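Local coordinates for scarecrow-like protein 3 (Arabidopsis thaliana, PDB 6KPB) that probably acts as a transcription factor in plant development and binds zinc finger proteins of the IDD family, among them JACKDAW/IDD10, at residues L61-H66 with A77-L82; Q179-L184 with I217-K222; N230-R235 with V241-V246; S333-I338 with S423-L428; G398-N403 with E414-L419. All blocks are in the same frame, centred on the assembly; numbering follows the deposited sequence.

From the N terminus, contact 1 closes a short loop between the first two helices, far out in the helical part of the chain. Contact 2 follows and pairs two helices over the parallel part of the sheet. Contact 3 closes the tight connection just after strand 227-233. These three lie in series along the chain. Contact 4 closes a much longer loop, joining helix 330-340 to helix 419-428. Contact 5 is nested inside that loop and ties helix 387-406 to the segment leading into helix 419-428. Contacts 3 and 4 touch through Val-241 and Ala-337. Contacts 4 and 5 are joined by the Arg-425 to Glu-417 salt bridge. No contacts cross along the chain.

Contact 1: L61-H66 with A77-L82; sequences LTCANH and AALEQL
Cys-63 and Ala-78 face each other where helix 49-69 and helix 72-85 pair as an antiparallel helical hairpin. The hairpin lies in the predicted first leucine repeat (LRI) of the GRAS fold. The CA atoms of Cys-63 and Ala-78 are 5.5 Å apart, a close approach for two helices. Small side chains on both sides make it possible.

The contacts across the interface are apolar, and no hydrogen bond joins segments 61-66 and 77-82. Cys-63 CB meets Ala-78 CB at 3.7 Å. Both CB bonds point at the opposite helix, so the residues meet head-on. The Cys-63 thiol swings anti to its own backbone N (chi1 174°). This carries SG past the Ala-78 methyl and onto the Leu-79 side chain. Leu-79 reaches back with one branch of its isobutyl group, while its CB bond runs across the contact and not into it. Helix 92-109 covers the same region: its Leu-104 lies on Cys-63, and Ala-105 and Ile-108 lie on Leu-79.

Backbone bonds run within each helix. His-66 N donates to Thr-62 O at 3.0 Å, and Leu-82 N donates to Ala-78 O at 3.2 Å. Thr-62 OG1 bonds to His-58 O. His-66 ND1 bonds weakly to Asn-74 O at the start of the second helix.

The outer side of helix 72-85 meets the second subunit. There Glu-80 forms a salt bridge with Lys-117 of that subunit, and Leu-79 packs on its Gly-114. Inside the hairpin, Cys-63 SG rests 3.7 Å from Leu-79 CD2 and 4.0 Å from Leu-79 CG.

Contact 2: Q179-L184 with I217-K222; sequences QWLALL and IEEAEK
The backbones carrying Leu-181 and Glu-219 run almost parallel, with 8° between the directions of the two helical segments. Their axes come within 10.2 Å. The CA atoms of Leu-184 and Ala-220 are 6.9 Å apart. The segments belong to helix 178-189 and helix 206-223, which follow successive parallel strands of the sheet. Two neighbouring parallel helices of this kind are what repeated beta-alpha-beta crossovers produce, consistent with the Rossmann-like core expected of the GRAS family.

Leu-181 and Glu-219 cross at about a right angle. Leu-181 CD2 presses on the aliphatic base of the glutamate, 3.6 Å from Glu-219 CB and 3.9 Å from Glu-219 CG. With Glu-219 CG anti to the backbone N (chi1 -173°), both of these carbons lie within touch of that methyl. One turn along, Leu-184 points at the opposite helix. Its CD2 methyl comes to 4.2 Å from Ala-220 CB, and its CD1 methyl faces Glu-219 CB more loosely at 4.4 Å.

Leu-184 also touches Leu-197 of strand 196-203 and Leu-223 of the partner helix, so it fills the corner between helices and sheet. Leu-181 also packs on Arg-215 and Leu-216 of helix 206-223.

The contact is made by carbon atoms alone, with no hydrogen bond across it. The glutamate takes part through its methylene groups, and the pairing of these segments therefore rests on apolar packing.

Contact 3: N230-R235 with V241-V246; sequences NPVVSR and VEQLRV
Gln-243 carries most of this contact, meeting Val-232 of strand 227-233 from a short, weakly bonded helix around 241-244. Before it, Val-241 opens the turn: its O accepts Leu-244 N at 2.9 Å.

Gln-243 crosses Val-232 at a slant. Its CG is anti to the carbonyl carbon (chi1 -47°), and the chain runs on extended, so the amide lies past the valine. Both valine methyls make van der Waals contact, and no hydrogen bond joins the two segments. Val-232 CG1 is 4.1 Å from Gln-243 NE2, and Val-232 CG2 is 3.7 Å from the backbone Gln-243 O. The Gln-243 amide also holds a weak bond through OE1 to Asn-240 N. Its outer end passes near Ser-234.

The CB bond of Leu-244 points away from the strand; its side chain packs on Ile-170, Thr-200 and Leu-341.

Arg-245 is the first residue to leave helical geometry, with positive phi (54°). Its guanidinium edge folds back to Gln-243 O, where NH1 gives a weak bond of 3.5 Å. Its own carbonyl accepts from Arg-198. The side chain of Val-246 touches His-168 of strand 166-171.

Strand 227-233 pairs in parallel with strand 196-203, and Val-232 touches Thr-200 and Val-202 there. Helix 206-223 packs on Pro-231 and Val-233. The turn at 241-246 thus covers the strand on the Val-232 side, while that helix meets the alternate residues.

Contact 4: S333-I338 with S423-L428; sequences SFLNAI and SQRIDL
Leu-335 packs on Ile-426 in a small, buried apolar contact between helix 330-340 and helix 419-428. It joins two parts of the sequence far apart, one in the predicted PFYRE region and the other in the predicted SAW region.

A single methyl does most of the touching. Leu-335 CD1 sits 4.0 Å from Ile-426 CG1. The two side chains cross at about a right angle. Leu-335 points at the other helix, and its CG, anti to the carbonyl carbon (chi1 -69°), sets the CD1 methyl against the isoleucine. The CB bond of Ile-426 runs across the interface, so the leucine meets its flank. The same Leu-335 CD1 lies 4.1 Å from the backbone Arg-425 O and 4.4 Å from Arg-425 CG. The arginine contributes its backbone carbonyl and the first part of its aliphatic chain. Its charged end turns to Glu-417, with which NH1 forms a salt bridge. No hydrogen bond links the two segments.

Both helices rest against the sheet. Ile-426 reaches Met-346 and Val-348 of strand 345-351, Phe-431 of strand 431-434 and Trp-480 of strand 472-482. Ile-338, one turn beyond Leu-335, meets Met-346 and Phe-431 as well.

Contact 5: G398-N403 with E414-L419; sequences GEEIKN and ERHEKL
Glu-414 meets helix 387-406 through its backbone and its side chain. Glu-414 N donates to Asn-403 OD1 at 3.0 Å, and the bond is nearly straight (170°). Asn-403 has its CG anti to the backbone N (chi1 -172°), which sends the amide out from the helix across the glutamate. Beside it, Glu-414 OE2 lies 3.4 Å from Glu-400 CG. The two glutamate side chains pass at a slant, and their carboxylate planes are 28° apart. Glu-400 OE2 and Glu-414 OE2 are 3.7 Å apart, so like charges would probably repel unless a neighbour offsets them.

The hydrogen bond from His-416 may ease this. Its NE2 donates to Glu-414 OE2 at 3.0 Å, in the ring plane but from above the plane of the carboxylate. Glu-414 O lies over the centre of the same ring, at 3.8 Å. With a leucine in place of Glu-414, His-416 NE2 would probably lose its acceptor and the imidazole would be less firmly fixed.

Further partners hold these groups. Glu-400 OE1 bonds to Tyr-371, Asn-403 ND2 to Glu-411 O, and Glu-414 OE1 to His-261 NE2. The Tyr-371 and His-261 bonds probably help too. His-416 ND1 pairs with His-355.

The segment from Glu-414 to His-416 folds as an inverse gamma turn centred on Arg-415, closed by a weak His-416 N to Glu-414 O bond. The chain then runs out to Lys-418, the N-cap of helix 419-428. The arrangement is a histidine-carboxylate pair set on a helix flank, in the connection between two successive helices of the GRAS fold.

Contact 1: L61-H66 with A77-L82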
# COMPACT_ATOMS: atom_id res chain seq x y z
N LEU A 61 -16.50 19.63 12.26
CA LEU A 61 -17.16 19.64 13.56
C LEU A 61 -18.53 18.99 13.49
O LEU A 61 -18.91 18.23 14.39
CB LEU A 61 -17.26 21.07 14.10
CG LEU A 61 -16.05 21.66 14.81
CD1 LEU A 61 -14.97 22.08 13.83
CD2 LEU A 61 -16.48 22.84 15.68
N THR A 62 -19.29 19.27 12.43
CA THR A 62 -20.62 18.68 12.28
C THR A 62 -20.54 17.17 12.18
O THR A 62 -21.21 16.45 12.92
CB THR A 62 -21.32 19.26 11.05
OG1 THR A 62 -21.12 20.68 11.01
CG2 THR A 62 -22.81 18.96 11.11
N CYS A 63 -19.70 16.67 11.26
CA CYS A 63 -19.53 15.23 11.11
C CYS A 63 -19.12 14.58 12.43
O CYS A 63 -19.67 13.54 12.81
CB CYS A 63 -18.50 14.93 10.03
SG CYS A 63 -18.06 13.19 9.87
N ALA A 64 -18.18 15.20 13.15
CA ALA A 64 -17.73 14.64 14.42
C ALA A 64 -18.88 14.51 15.41
O ALA A 64 -18.94 13.54 16.18
CB ALA A 64 -16.61 15.50 15.00
N ASN A 65 -19.79 15.48 15.42
CA ASN A 65 -20.97 15.37 16.26
C ASN A 65 -21.84 14.19 15.84
O ASN A 65 -22.32 13.42 16.69
CB ASN A 65 -21.78 16.67 16.23
CG ASN A 65 -21.33 17.66 17.29
OD1 ASN A 65 -20.89 17.27 18.37
ND2 ASN A 65 -21.45 18.95 16.99
N HIS A 66 -22.05 14.02 14.53
CA HIS A 66 -22.78 12.86 14.05
C HIS A 66 -22.05 11.56 14.38
O HIS A 66 -22.70 10.54 14.63
CB HIS A 66 -23.01 12.98 12.54
CG HIS A 66 -23.94 14.08 12.16
ND1 HIS A 66 -24.03 14.57 10.87
CD2 HIS A 66 -24.83 14.79 12.89
CE1 HIS A 66 -24.94 15.53 10.83
NE2 HIS A 66 -25.44 15.69 12.04
N ALA A 77 -23.52 11.58 4.99
CA ALA A 77 -23.82 12.76 4.19
C ALA A 77 -22.78 13.85 4.40
O ALA A 77 -22.37 14.52 3.44
CB ALA A 77 -25.22 13.28 4.53
N ALA A 78 -22.33 14.03 5.64
CA ALA A 78 -21.27 15.00 5.91
C ALA A 78 -19.96 14.57 5.26
O ALA A 78 -19.20 15.42 4.76
CB ALA A 78 -21.10 15.18 7.41
N LEU A 79 -19.67 13.27 5.26
CA LEU A 79 -18.44 12.78 4.63
C LEU A 79 -18.50 12.94 3.12
O LEU A 79 -17.48 13.20 2.47
CB LEU A 79 -18.20 11.32 5.01
CG LEU A 79 -17.81 11.05 6.46
CD1 LEU A 79 -17.62 9.56 6.70
CD2 LEU A 79 -16.55 11.82 6.84
N GLU A 80 -19.69 12.78 2.53
CA GLU A 80 -19.85 12.97 1.09
C GLU A 80 -19.48 14.39 0.68
O GLU A 80 -18.81 14.59 -0.34
CB GLU A 80 -21.29 12.64 0.67
CG GLU A 80 -21.61 12.92 -0.79
CD GLU A 80 -21.41 11.71 -1.68
OE1 GLU A 80 -20.79 11.86 -2.76
OE2 GLU A 80 -21.86 10.61 -1.30
N GLN A 81 -19.91 15.38 1.46
CA GLN A 81 -19.57 16.77 1.16
C GLN A 81 -18.08 17.01 1.29
O GLN A 81 -17.48 17.70 0.46
CB GLN A 81 -20.35 17.71 2.09
CG GLN A 81 -21.85 17.54 2.03
CD GLN A 81 -22.56 18.83 1.67
OE1 GLN A 81 -22.15 19.53 0.74
NE2 GLN A 81 -23.63 19.15 2.39
N LEU A 82 -17.45 16.45 2.34
CA LEU A 82 -16.03 16.67 2.55
C LEU A 82 -15.20 16.11 1.40
O LEU A 82 -14.17 16.69 1.03
CB LEU A 82 -15.60 16.03 3.87
CG LEU A 82 -15.98 16.75 5.16
CD1 LEU A 82 -16.02 15.78 6.33
CD2 LEU A 82 -15.01 17.88 5.43

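Contact 2: Q179-L184 with I217-K222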
# COMPACT_ATOMS: atom_id res chain seq x y z
N GLN A 179 22.15 13.39 14.89
CA GLN A 179 22.14 13.84 16.28
C GLN A 179 23.48 13.57 16.96
O GLN A 179 23.99 14.42 17.69
CB GLN A 179 21.00 13.16 17.04
CG GLN A 179 20.97 13.46 18.53
CD GLN A 179 19.79 12.82 19.22
OE1 GLN A 179 19.25 11.82 18.75
NE2 GLN A 179 19.38 13.39 20.35
N TRP A 180 24.05 12.39 16.73
CA TRP A 180 25.28 12.01 17.41
C TRP A 180 26.54 12.27 16.58
O TRP A 180 27.64 12.27 17.14
CB TRP A 180 25.24 10.53 17.80
CG TRP A 180 23.95 10.13 18.48
CD1 TRP A 180 23.11 9.12 18.10
CD2 TRP A 180 23.36 10.74 19.63
NE1 TRP A 180 22.04 9.06 18.96
CE2 TRP A 180 22.16 10.04 19.90
CE3 TRP A 180 23.72 11.80 20.46
CZ2 TRP A 180 21.33 10.38 20.97
CZ3 TRP A 180 22.89 12.13 21.52
CH2 TRP A 180 21.70 11.42 21.76
N LEU A 181 26.40 12.48 15.27
CA LEU A 181 27.56 12.85 14.47
C LEU A 181 28.14 14.19 14.93
O LEU A 181 29.36 14.35 15.00
CB LEU A 181 27.19 12.91 12.98
CG LEU A 181 26.97 11.57 12.27
CD1 LEU A 181 26.36 11.80 10.89
CD2 LEU A 181 28.27 10.80 12.16
N ALA A 182 27.27 15.15 15.25
CA ALA A 182 27.74 16.43 15.77
C ALA A 182 28.35 16.27 17.16
O ALA A 182 29.38 16.88 17.46
CB ALA A 182 26.60 17.44 15.78
N LEU A 183 27.71 15.48 18.02
CA LEU A 183 28.24 15.28 19.37
C LEU A 183 29.59 14.59 19.34
O LEU A 183 30.43 14.83 20.22
CB LEU A 183 27.25 14.48 20.21
CG LEU A 183 27.58 14.39 21.71
CD1 LEU A 183 27.61 15.78 22.31
CD2 LEU A 183 26.59 13.51 22.45
N LEU A 184 29.83 13.73 18.35
CA LEU A 184 31.14 13.10 18.20
C LEU A 184 32.22 14.15 17.97
O LEU A 184 33.26 14.15 18.65
CB LEU A 184 31.11 12.09 17.06
CG LEU A 184 30.77 10.64 17.41
CD1 LEU A 184 30.50 9.83 16.16
CD2 LEU A 184 31.92 10.03 18.20
N ILE A 217 30.32 4.66 13.35
CA ILE A 217 31.65 4.04 13.42
C ILE A 217 32.58 4.67 12.40
O ILE A 217 33.77 4.90 12.67
CB ILE A 217 31.55 2.51 13.23
CG1 ILE A 217 30.72 1.88 14.36
CG2 ILE A 217 32.93 1.88 13.18
CD1 ILE A 217 30.60 0.37 14.24
N GLU A 218 32.06 4.96 11.20
CA GLU A 218 32.88 5.56 10.16
C GLU A 218 33.40 6.93 10.58
O GLU A 218 34.56 7.26 10.34
CB GLU A 218 32.07 5.67 8.86
CG GLU A 218 32.89 6.11 7.66
CD GLU A 218 32.02 6.36 6.44
OE1 GLU A 218 30.88 6.84 6.61
OE2 GLU A 218 32.48 6.07 5.31
N GLU A 219 32.54 7.74 11.22
CA GLU A 219 32.98 9.06 11.65
C GLU A 219 33.91 8.97 12.85
O GLU A 219 34.92 9.69 12.92
CB GLU A 219 31.76 9.93 11.98
CG GLU A 219 32.10 11.39 12.28
CD GLU A 219 32.61 12.15 11.06
OE1 GLU A 219 32.39 11.68 9.93
OE2 GLU A 219 33.23 13.21 11.25
N ALA A 220 33.60 8.09 13.81
CA ALA A 220 34.45 7.95 14.98
C ALA A 220 35.84 7.43 14.60
O ALA A 220 36.84 7.83 15.20
CB ALA A 220 33.79 7.02 16.00
N GLU A 221 35.90 6.53 13.61
CA GLU A 221 37.20 6.06 13.12
C GLU A 221 37.99 7.20 12.48
O GLU A 221 39.22 7.25 12.60
CB GLU A 221 37.00 4.91 12.14
N LYS A 222 37.30 8.10 11.78
CA LYS A 222 37.98 9.27 11.22
C LYS A 222 38.37 10.25 12.31
O LYS A 222 39.44 10.87 12.25
CB LYS A 222 37.08 9.95 10.19
CG LYS A 222 36.86 9.16 8.91
CD LYS A 222 35.82 9.83 8.02
CE LYS A 222 35.53 8.99 6.79
NZ LYS A 222 34.30 9.46 6.09

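Contact 3: N230-R235 with V241-V246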
# COMPACT_ATOMS: atom_id res chain seq x y z
N ASN A 230 26.22 -0.27 20.38
CA ASN A 230 25.51 -1.53 20.48
C ASN A 230 24.04 -1.30 20.15
O ASN A 230 23.36 -0.54 20.85
CB ASN A 230 25.66 -2.15 21.87
CG ASN A 230 25.24 -1.22 22.99
OD1 ASN A 230 25.28 0.00 22.85
ND2 ASN A 230 24.85 -1.79 24.12
N PRO A 231 23.53 -1.89 19.08
CA PRO A 231 22.11 -1.72 18.75
C PRO A 231 21.22 -2.57 19.64
O PRO A 231 21.63 -3.62 20.15
CB PRO A 231 22.04 -2.18 17.29
CG PRO A 231 23.13 -3.20 17.18
CD PRO A 231 24.24 -2.72 18.08
N VAL A 232 20.00 -2.10 19.82
CA VAL A 232 18.97 -2.82 20.57
C VAL A 232 17.72 -2.82 19.71
O VAL A 232 17.06 -1.78 19.56
CB VAL A 232 18.70 -2.20 21.94
CG1 VAL A 232 17.52 -2.89 22.61
CG2 VAL A 232 19.94 -2.28 22.82
N VAL A 233 17.39 -3.98 19.13
CA VAL A 233 16.21 -4.13 18.30
C VAL A 233 15.03 -4.45 19.21
O VAL A 233 14.93 -5.56 19.74
CB VAL A 233 16.40 -5.23 17.24
CG1 VAL A 233 15.12 -5.44 16.46
CG2 VAL A 233 17.54 -4.87 16.31
N SER A 234 14.14 -3.47 19.39
CA SER A 234 12.98 -3.65 20.25
C SER A 234 12.02 -2.48 20.06
O SER A 234 12.44 -1.36 19.77
CB SER A 234 13.39 -3.75 21.73
OG SER A 234 12.27 -3.56 22.57
N ARG A 235 10.73 -2.77 20.21
CA ARG A 235 9.76 -1.71 20.44
C ARG A 235 9.94 -1.17 21.86
O ARG A 235 10.43 -1.86 22.75
CB ARG A 235 8.34 -2.23 20.23
N VAL A 241 15.31 -2.77 31.01
CA VAL A 241 16.56 -2.11 31.41
C VAL A 241 17.76 -3.00 31.13
O VAL A 241 18.83 -2.52 30.71
CB VAL A 241 16.47 -1.70 32.90
CG1 VAL A 241 17.87 -1.64 33.52
CG2 VAL A 241 15.79 -0.34 33.03
N GLU A 242 17.62 -4.31 31.34
CA GLU A 242 18.74 -5.23 31.16
C GLU A 242 19.29 -5.19 29.74
O GLU A 242 20.50 -5.33 29.54
CB GLU A 242 18.32 -6.66 31.53
N GLN A 243 18.42 -4.99 28.74
CA GLN A 243 18.85 -4.87 27.35
C GLN A 243 19.77 -3.68 27.12
O GLN A 243 20.60 -3.74 26.20
CB GLN A 243 17.63 -4.76 26.44
CG GLN A 243 16.55 -5.79 26.72
CD GLN A 243 15.59 -5.96 25.56
OE1 GLN A 243 14.38 -5.81 25.71
NE2 GLN A 243 16.13 -6.28 24.39
N LEU A 244 19.67 -2.61 27.91
CA LEU A 244 20.55 -1.46 27.74
C LEU A 244 21.98 -1.75 28.17
O LEU A 244 22.90 -1.08 27.69
CB LEU A 244 20.01 -0.26 28.52
CG LEU A 244 18.62 0.19 28.09
CD1 LEU A 244 18.10 1.31 28.97
CD2 LEU A 244 18.64 0.61 26.63
N ARG A 245 22.19 -2.72 29.07
CA ARG A 245 23.53 -3.18 29.45
C ARG A 245 24.43 -2.04 29.91
O ARG A 245 25.59 -1.94 29.51
CB ARG A 245 24.20 -3.95 28.30
CG ARG A 245 23.76 -5.39 28.14
CD ARG A 245 24.29 -6.01 26.84
NE ARG A 245 23.93 -7.42 26.74
CZ ARG A 245 22.73 -7.86 26.39
NH1 ARG A 245 21.76 -7.00 26.09
NH2 ARG A 245 22.48 -9.17 26.33
N VAL A 246 23.90 -1.17 30.76
CA VAL A 246 24.72 -0.09 31.30
C VAL A 246 25.71 -0.67 32.30
O VAL A 246 25.35 -1.48 33.15
CB VAL A 246 23.86 0.98 32.00
CG1 VAL A 246 24.63 2.29 32.11
CG2 VAL A 246 22.55 1.18 31.25

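Contact 4: S333-I338 with S423-L428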
# COMPACT_ATOMS: atom_id res chain seq x y z
N SER A 333 6.16 4.17 35.47
CA SER A 333 7.08 3.05 35.61
C SER A 333 8.31 3.22 34.73
O SER A 333 9.43 2.89 35.14
CB SER A 333 6.36 1.74 35.26
OG SER A 333 6.44 1.46 33.88
N PHE A 334 8.13 3.76 33.52
CA PHE A 334 9.26 3.95 32.62
C PHE A 334 10.18 5.05 33.14
O PHE A 334 11.41 4.89 33.14
CB PHE A 334 8.78 4.27 31.21
CG PHE A 334 9.87 4.25 30.18
CD1 PHE A 334 10.57 3.09 29.91
CD2 PHE A 334 10.21 5.41 29.49
CE1 PHE A 334 11.58 3.07 28.97
CE2 PHE A 334 11.22 5.39 28.55
CZ PHE A 334 11.91 4.22 28.29
N LEU A 335 9.61 6.18 33.58
CA LEU A 335 10.43 7.26 34.12
C LEU A 335 11.14 6.82 35.39
O LEU A 335 12.30 7.20 35.62
CB LEU A 335 9.57 8.49 34.39
CG LEU A 335 9.03 9.20 33.14
CD1 LEU A 335 8.07 10.32 33.53
CD2 LEU A 335 10.17 9.73 32.30
N ASN A 336 10.47 6.03 36.23
CA ASN A 336 11.14 5.49 37.42
C ASN A 336 12.22 4.49 37.04
O ASN A 336 13.27 4.43 37.68
CB ASN A 336 10.11 4.84 38.35
CG ASN A 336 10.76 4.08 39.49
OD1 ASN A 336 11.17 4.66 40.49
ND2 ASN A 336 10.87 2.76 39.33
N ALA A 337 11.97 3.69 35.99
CA ALA A 337 13.01 2.79 35.50
C ALA A 337 14.21 3.57 34.99
O ALA A 337 15.36 3.19 35.24
CB ALA A 337 12.45 1.89 34.40
N ILE A 338 13.97 4.67 34.28
CA ILE A 338 15.06 5.55 33.86
C ILE A 338 15.74 6.15 35.08
O ILE A 338 16.97 6.24 35.15
CB ILE A 338 14.55 6.64 32.91
CG1 ILE A 338 14.00 6.01 31.63
CG2 ILE A 338 15.66 7.64 32.59
CD1 ILE A 338 15.00 5.15 30.90
N SER A 423 6.33 18.39 32.88
CA SER A 423 7.21 18.81 33.97
C SER A 423 6.76 18.21 35.30
O SER A 423 7.57 17.62 36.02
CB SER A 423 7.25 20.34 34.05
OG SER A 423 7.84 20.89 32.89
N GLN A 424 5.48 18.34 35.63
CA GLN A 424 4.95 17.72 36.85
C GLN A 424 5.19 16.22 36.83
O GLN A 424 5.65 15.64 37.82
CB GLN A 424 3.46 18.02 36.99
CG GLN A 424 3.10 19.49 37.11
CD GLN A 424 1.63 19.68 37.44
OE1 GLN A 424 1.00 18.82 38.05
NE2 GLN A 424 1.08 20.82 37.03
N ARG A 425 4.88 15.57 35.71
CA ARG A 425 5.02 14.13 35.61
C ARG A 425 6.47 13.70 35.80
O ARG A 425 6.75 12.75 36.54
CB ARG A 425 4.49 13.66 34.25
CG ARG A 425 4.12 12.19 34.18
CD ARG A 425 3.59 11.82 32.81
NE ARG A 425 2.42 12.60 32.43
CZ ARG A 425 1.17 12.30 32.80
NH1 ARG A 425 0.16 13.06 32.40
NH2 ARG A 425 0.95 11.24 33.57
N ILE A 426 7.40 14.39 35.14
CA ILE A 426 8.81 14.03 35.24
C ILE A 426 9.37 14.41 36.61
O ILE A 426 10.16 13.66 37.20
CB ILE A 426 9.60 14.68 34.09
CG1 ILE A 426 9.21 14.04 32.75
CG2 ILE A 426 11.10 14.55 34.32
CD1 ILE A 426 9.82 14.72 31.55
N ASP A 427 8.97 15.57 37.13
CA ASP A 427 9.46 16.00 38.44
C ASP A 427 8.96 15.09 39.55
O ASP A 427 9.68 14.82 40.52
CB ASP A 427 9.07 17.45 38.70
CG ASP A 427 9.49 17.94 40.07
OD1 ASP A 427 8.77 17.66 41.06
OD2 ASP A 427 10.55 18.59 40.17
N LEU A 428 7.72 14.60 39.43
CA LEU A 428 7.20 13.66 40.41
C LEU A 428 7.92 12.32 40.36
O LEU A 428 7.93 11.59 41.36
CB LEU A 428 5.70 13.44 40.21
CG LEU A 428 4.77 14.47 40.86
CD1 LEU A 428 3.32 14.03 40.73
CD2 LEU A 428 5.14 14.68 42.32

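Contact 5: G398-N403 with E414-L419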
# COMPACT_ATOMS: atom_id res chain seq x y z
N GLY A 398 -0.47 13.03 8.69
CA GLY A 398 -1.68 12.26 8.43
C GLY A 398 -1.80 11.05 9.34
O GLY A 398 -2.89 10.74 9.83
N GLU A 399 -0.69 10.36 9.59
CA GLU A 399 -0.73 9.21 10.49
C GLU A 399 -0.99 9.64 11.93
O GLU A 399 -1.74 8.98 12.65
CB GLU A 399 0.58 8.43 10.40
CG GLU A 399 0.67 7.54 9.18
CD GLU A 399 -0.48 6.54 9.12
OE1 GLU A 399 -0.79 5.94 10.17
OE2 GLU A 399 -1.07 6.37 8.04
N GLU A 400 -0.39 10.76 12.35
CA GLU A 400 -0.65 11.26 13.70
C GLU A 400 -2.09 11.73 13.84
O GLU A 400 -2.75 11.43 14.84
CB GLU A 400 0.33 12.38 14.03
CG GLU A 400 1.79 11.94 14.02
CD GLU A 400 2.75 13.09 14.24
OE1 GLU A 400 2.29 14.25 14.31
OE2 GLU A 400 3.97 12.84 14.33
N ILE A 401 -2.59 12.47 12.85
CA ILE A 401 -3.99 12.91 12.88
C ILE A 401 -4.92 11.71 12.93
O ILE A 401 -5.86 11.66 13.73
CB ILE A 401 -4.29 13.81 11.66
CG1 ILE A 401 -3.60 15.17 11.82
CG2 ILE A 401 -5.79 13.99 11.48
CD1 ILE A 401 -3.61 16.00 10.56
N LYS A 402 -4.67 10.72 12.07
CA LYS A 402 -5.50 9.52 12.05
C LYS A 402 -5.48 8.80 13.39
O LYS A 402 -6.51 8.32 13.87
CB LYS A 402 -5.04 8.59 10.93
CG LYS A 402 -5.69 7.22 10.92
CD LYS A 402 -5.31 6.44 9.67
CE LYS A 402 -4.65 5.11 10.01
NZ LYS A 402 -4.31 4.34 8.78
N ASN A 403 -4.30 8.72 14.02
CA ASN A 403 -4.20 8.02 15.30
C ASN A 403 -4.87 8.80 16.42
O ASN A 403 -5.45 8.20 17.34
CB ASN A 403 -2.73 7.75 15.63
CG ASN A 403 -2.57 6.86 16.85
OD1 ASN A 403 -2.19 7.33 17.93
ND2 ASN A 403 -2.86 5.58 16.69
N GLU A 414 -0.35 8.49 19.93
CA GLU A 414 -0.01 9.90 19.77
C GLU A 414 -0.78 10.76 20.78
O GLU A 414 -1.57 11.64 20.43
CB GLU A 414 -0.29 10.34 18.34
CG GLU A 414 0.60 9.70 17.29
CD GLU A 414 2.07 9.98 17.53
OE1 GLU A 414 2.77 9.08 18.06
OE2 GLU A 414 2.53 11.09 17.22
N ARG A 415 -0.52 10.49 22.06
CA ARG A 415 -1.19 11.20 23.15
C ARG A 415 -0.31 12.38 23.58
O ARG A 415 0.35 12.37 24.62
CB ARG A 415 -1.47 10.25 24.31
CG ARG A 415 -2.46 9.15 23.95
CD ARG A 415 -2.65 8.17 25.10
NE ARG A 415 -3.78 7.28 24.86
CZ ARG A 415 -5.02 7.51 25.29
NH1 ARG A 415 -5.28 8.60 25.99
NH2 ARG A 415 -5.99 6.64 25.03
N HIS A 416 -0.33 13.42 22.75
CA HIS A 416 0.48 14.60 23.01
C HIS A 416 -0.11 15.41 24.16
O HIS A 416 -1.32 15.59 24.26
CB HIS A 416 0.58 15.45 21.75
CG HIS A 416 0.97 14.69 20.52
ND1 HIS A 416 0.53 15.01 19.26
CD2 HIS A 416 1.77 13.60 20.37
CE1 HIS A 416 1.03 14.17 18.38
NE2 HIS A 416 1.79 13.30 19.03
N GLU A 417 0.77 15.91 25.03
CA GLU A 417 0.36 16.78 26.13
C GLU A 417 1.33 17.95 26.21
O GLU A 417 2.42 17.92 25.65
CB GLU A 417 0.31 16.01 27.46
CG GLU A 417 -0.76 14.93 27.51
CD GLU A 417 -1.01 14.40 28.91
OE1 GLU A 417 -0.07 14.46 29.74
OE2 GLU A 417 -2.13 13.94 29.18
N LYS A 418 0.90 19.00 26.91
CA LYS A 418 1.69 20.22 26.97
C LYS A 418 2.86 20.06 27.94
O LYS A 418 2.94 19.12 28.73
CB LYS A 418 0.82 21.41 27.37
CG LYS A 418 -0.18 21.83 26.30
CD LYS A 418 -0.50 23.32 26.38
CE LYS A 418 0.64 24.16 25.81
NZ LYS A 418 0.83 23.93 24.35
N LEU A 419 3.78 21.03 27.86
CA LEU A 419 5.02 20.96 28.64
C LEU A 419 4.75 20.99 30.14
O LEU A 419 5.44 20.32 30.91
CB LEU A 419 5.94 22.11 28.23
CG LEU A 419 7.17 22.39 29.10
CD1 LEU A 419 8.14 21.23 29.06
CD2 LEU A 419 7.84 23.69 28.66